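Local coordinates for Lem22 (Legionella pneumophila subsp. pneumophila ATCC 43290, PDB 5WD9), which is a Legionella effector of unestablished molecular function, built as a bundle of three helices and possibly acting by protein binding, at residues A[60-63]-A[64-68]; A[69-72]-A[73-76]. All blocks are in the same frame, centred on the assembly; numbering follows the deposited sequence.

Interaction 1. Residues A[60-63]-A[64-68]; sequences VDRL and KIEIR
The charged ends of Asp61 and Lys64, one helical turn apart, are joined through a single water: the water donates to Asp61 OD1 at 2.8 Å and accepts from Lys64 NZ at 3.1 Å. The two charged atoms, Asp61 OD1 and Lys64 NZ, stay 5.2 Å apart. Asp61 OD1 also takes a hydrogen bond from the nearby Tyr53 hydroxyl group, so two partners grip one carboxylate oxygen. Lys64 reaches the water with a bend in mid-chain (chi3 60°), its CD passing Val60 CG1 at 4.0 Å. Along the backbone, the carbonyls of Val60, Asp61, Arg62 and Leu63 each accept an i to i+4 bond, from the amides of Lys64, Ile65, Glu66 and Ile67 respectively, the regular pattern of an alpha helix. Arg62 and Glu66 run side by side in the same direction without forming a salt bridge. Glu66 OE2 lies 3.7 Å from Arg62 CG. Arg62 NE, by contrast, is 5.2 Å from Glu66 OE2. The other carboxylate oxygen, Glu66 OE1, comes to 3.7 Å from Leu63 CD2. In the three-helix bundle, this part of helix 58-87 faces both other helices: Val60, Leu63 and Glu66 touch Val5, Leu8, Thr9 and Lys12 of helix 4-24, whereas Lys64 and Ile67 meet Leu49 and His42 of helix 28-52.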
# COMPACT_ATOMS: atom_id res chain seq x y z
N VAL A 60 15.15 7.22 3.82
CA VAL A 60 13.76 7.16 4.26
C VAL A 60 12.88 8.00 3.35
O VAL A 60 11.79 7.58 2.96
CB VAL A 60 13.64 7.57 5.73
CG1 VAL A 60 12.17 7.69 6.12
CG2 VAL A 60 14.34 6.58 6.62
N ASP A 61 13.34 9.20 3.00
CA ASP A 61 12.51 10.08 2.19
C ASP A 61 12.23 9.49 0.82
O ASP A 61 11.10 9.57 0.33
CB ASP A 61 13.18 11.45 2.08
CG ASP A 61 13.08 12.26 3.38
OD1 ASP A 61 12.40 11.83 4.33
OD2 ASP A 61 13.69 13.34 3.43
N ARG A 62 13.23 8.87 0.19
CA ARG A 62 12.98 8.23 -1.09
C ARG A 62 11.91 7.16 -0.96
O ARG A 62 10.98 7.07 -1.79
CB ARG A 62 14.28 7.63 -1.63
CG ARG A 62 14.12 7.05 -3.02
CD ARG A 62 15.35 6.25 -3.46
NE ARG A 62 16.53 7.08 -3.68
CZ ARG A 62 17.57 7.19 -2.87
NH1 ARG A 62 17.65 6.51 -1.73
NH2 ARG A 62 18.56 7.98 -3.21
N LEU A 63 12.03 6.31 0.06
CA LEU A 63 11.05 5.25 0.25
C LEU A 63 9.67 5.83 0.53
O LEU A 63 8.67 5.31 0.02
CB LEU A 63 11.51 4.30 1.35
CG LEU A 63 12.65 3.37 0.94
CD1 LEU A 63 13.34 2.85 2.18
CD2 LEU A 63 12.07 2.21 0.12
N LYS A 64 9.58 6.90 1.33
CA LYS A 64 8.27 7.49 1.61
C LYS A 64 7.62 8.00 0.34
O LYS A 64 6.41 7.85 0.15
CB LYS A 64 8.41 8.64 2.61
CG LYS A 64 8.60 8.19 4.06
CD LYS A 64 8.71 9.40 5.00
CE LYS A 64 7.45 10.27 4.93
NZ LYS A 64 7.48 11.41 5.90
N ILE A 65 8.39 8.62 -0.55
CA ILE A 65 7.81 9.08 -1.80
C ILE A 65 7.34 7.91 -2.66
O ILE A 65 6.23 7.93 -3.22
CB ILE A 65 8.83 9.98 -2.54
CG1 ILE A 65 9.03 11.28 -1.76
CG2 ILE A 65 8.36 10.23 -3.96
CD1 ILE A 65 10.30 12.04 -2.13
N GLU A 66 8.15 6.85 -2.75
CA GLU A 66 7.74 5.66 -3.49
C GLU A 66 6.47 5.05 -2.90
O GLU A 66 5.55 4.65 -3.64
CB GLU A 66 8.87 4.63 -3.49
CG GLU A 66 10.09 5.06 -4.30
CD GLU A 66 11.28 4.12 -4.13
OE1 GLU A 66 11.21 3.17 -3.32
OE2 GLU A 66 12.31 4.33 -4.81
N ILE A 67 6.39 4.99 -1.58
CA ILE A 67 5.23 4.42 -0.91
C ILE A 67 4.00 5.28 -1.15
O ILE A 67 2.90 4.76 -1.36
CB ILE A 67 5.52 4.27 0.59
CG1 ILE A 67 6.50 3.12 0.80
CG2 ILE A 67 4.23 4.00 1.38
CD1 ILE A 67 7.21 3.18 2.11
N ARG A 68 4.17 6.60 -1.16
CA ARG A 68 3.02 7.46 -1.36
C ARG A 68 2.39 7.22 -2.72
O ARG A 68 1.16 7.20 -2.86
CB ARG A 68 3.45 8.92 -1.19
CG ARG A 68 2.36 9.90 -1.56
CD ARG A 68 1.27 9.97 -0.54
NE ARG A 68 0.23 10.90 -0.99
CZ ARG A 68 -0.84 11.23 -0.28
NH1 ARG A 68 -1.03 10.70 0.92
NH2 ARG A 68 -1.73 12.09 -0.77
O HOH W 1 10.09 12.99 5.40

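Interaction 2. Residues A[69-72]-A[73-76]; sequences SLYE and EMLE
Tyr71 and Leu75, four residues apart on one helix, meet ring to isobutyl group. Leu75 starts close to the backbone of the preceding turn, its CB 3.6 Å from Glu72 O. Next comes CG, which sits over one face of the Tyr71 ring, displaced toward the rim, while also lying 3.4 Å from Tyr71 O. CG is placed there by a first torsion that sets it opposite the Leu75 carbonyl carbon (chi1 -73°). From CG the two methyls part: CD1 makes an off-centre CH-pi contact, 4.1 Å from the Tyr71 ring centroid and 30° off the ring normal, with CE2 and CZ its nearest ring atoms, and CD2 takes the other side of CZ, lying 3.9 Å from Tyr71 CE1. In the conformer given, Met74 CE lies 3.5 Å from Tyr71 CD1, oblique to the ring, a contact made doubtful by a second conformer of Met74.

Side chains at i, i+3 and i+4 thus gather on one flank of helix 58-87, the third helix of an all-helical three-helix bundle. Beyond them, Tyr71 stacks with His42, and Met74 packs on Ala38 and His39, all of helix 28-52; Ile19 of helix 4-24 touches Leu70, Glu73 and Met74.

A water donates to Glu73 OE1 at 2.8 Å and is hydrogen-bonded to Ser69 OG at 3.2 Å, spanning one helical turn, while Glu73 OE2 forms a salt bridge with Lys23. The carboxylate of Glu72 has its partner in Arg68, one turn earlier. The backbone amides of Glu73, Met74, Leu75 and Glu76 donate to the carbonyls of Ser69, Leu70, Tyr71 and Glu72.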
# COMPACT_ATOMS: atom_id res chain seq x y z
N SER A 69 3.21 7.04 -3.75
CA SER A 69 2.67 6.76 -5.07
C SER A 69 1.87 5.46 -5.07
O SER A 69 0.78 5.39 -5.67
CB SER A 69 3.81 6.66 -6.07
OG SER A 69 3.33 6.33 -7.37
N LEU A 70 2.39 4.43 -4.41
CA LEU A 70 1.66 3.16 -4.33
C LEU A 70 0.38 3.33 -3.52
O LEU A 70 -0.64 2.72 -3.85
CB LEU A 70 2.56 2.11 -3.70
CG LEU A 70 3.75 1.73 -4.56
CD1 LEU A 70 4.78 0.98 -3.73
CD2 LEU A 70 3.31 0.89 -5.75
N TYR A 71 0.43 4.12 -2.45
CA TYR A 71 -0.77 4.37 -1.65
C TYR A 71 -1.86 5.02 -2.49
O TYR A 71 -3.02 4.61 -2.43
CB TYR A 71 -0.39 5.23 -0.45
CG TYR A 71 -1.55 5.72 0.37
CD1 TYR A 71 -2.33 4.85 1.12
CD2 TYR A 71 -1.87 7.06 0.39
CE1 TYR A 71 -3.39 5.31 1.87
CE2 TYR A 71 -2.93 7.53 1.14
CZ TYR A 71 -3.68 6.65 1.87
OH TYR A 71 -4.74 7.15 2.60
N GLU A 72 -1.49 6.04 -3.27
CA GLU A 72 -2.48 6.72 -4.10
C GLU A 72 -3.06 5.79 -5.14
O GLU A 72 -4.27 5.78 -5.38
CB GLU A 72 -1.85 7.94 -4.77
CG GLU A 72 -1.55 9.07 -3.80
CD GLU A 72 -2.80 9.78 -3.35
OE1 GLU A 72 -3.79 9.79 -4.11
OE2 GLU A 72 -2.79 10.34 -2.23
N GLU A 73 -2.22 4.96 -5.76
CA GLU A 73 -2.73 4.00 -6.73
C GLU A 73 -3.67 3.01 -6.04
O GLU A 73 -4.74 2.66 -6.58
CB GLU A 73 -1.56 3.25 -7.37
CG GLU A 73 -2.02 2.24 -8.42
CD GLU A 73 -0.89 1.43 -9.00
OE1 GLU A 73 0.22 1.41 -8.43
OE2 GLU A 73 -1.13 0.78 -10.05
N MET A 74 -3.29 2.54 -4.86
CA MET A 74 -4.12 1.60 -4.11
C MET A 74 -5.49 2.20 -3.81
O MET A 74 -6.51 1.52 -3.92
CB MET A 74 -3.42 1.21 -2.82
CG MET A 74 -4.21 0.25 -1.93
SD MET A 74 -5.33 1.06 -0.77
CE MET A 74 -4.16 1.97 0.24
N LEU A 75 -5.52 3.48 -3.41
CA LEU A 75 -6.80 4.10 -3.08
C LEU A 75 -7.74 4.07 -4.27
O LEU A 75 -8.92 3.74 -4.13
CB LEU A 75 -6.58 5.54 -2.63
CG LEU A 75 -5.97 5.80 -1.26
CD1 LEU A 75 -5.91 7.30 -1.06
CD2 LEU A 75 -6.76 5.10 -0.17
N GLU A 76 -7.23 4.38 -5.47
CA GLU A 76 -8.12 4.36 -6.62
C GLU A 76 -8.53 2.95 -7.00
O GLU A 76 -9.70 2.70 -7.31
CB GLU A 76 -7.52 5.09 -7.82
CG GLU A 76 -8.48 5.05 -8.98
CD GLU A 76 -8.23 6.12 -10.01
OE1 GLU A 76 -7.16 6.75 -9.95
OE2 GLU A 76 -9.12 6.32 -10.86
O HOH W 2 1.87 3.63 -8.14

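Interactions 1 and 2 follow in series along helix 58-87, their centres about 13 Å apart, with 60-68 running directly into 69-76. A salt bridge from Arg68 NH2, in interaction 1, to Glu72 OE2, in interaction 2, spans the junction. Both contacts look toward the same two helices: Lys12 of helix 4-24 is touched by Glu66 and Leu70, and His42 of helix 28-52 by Ile67 and Tyr71, so one partner residue on each helix serves both. Interaction 2 lies nearer the centre of the chain, about 7 Å from it centre to centre against about 12 Å for interaction 1. Each carries a water bridging side chains of successive turns.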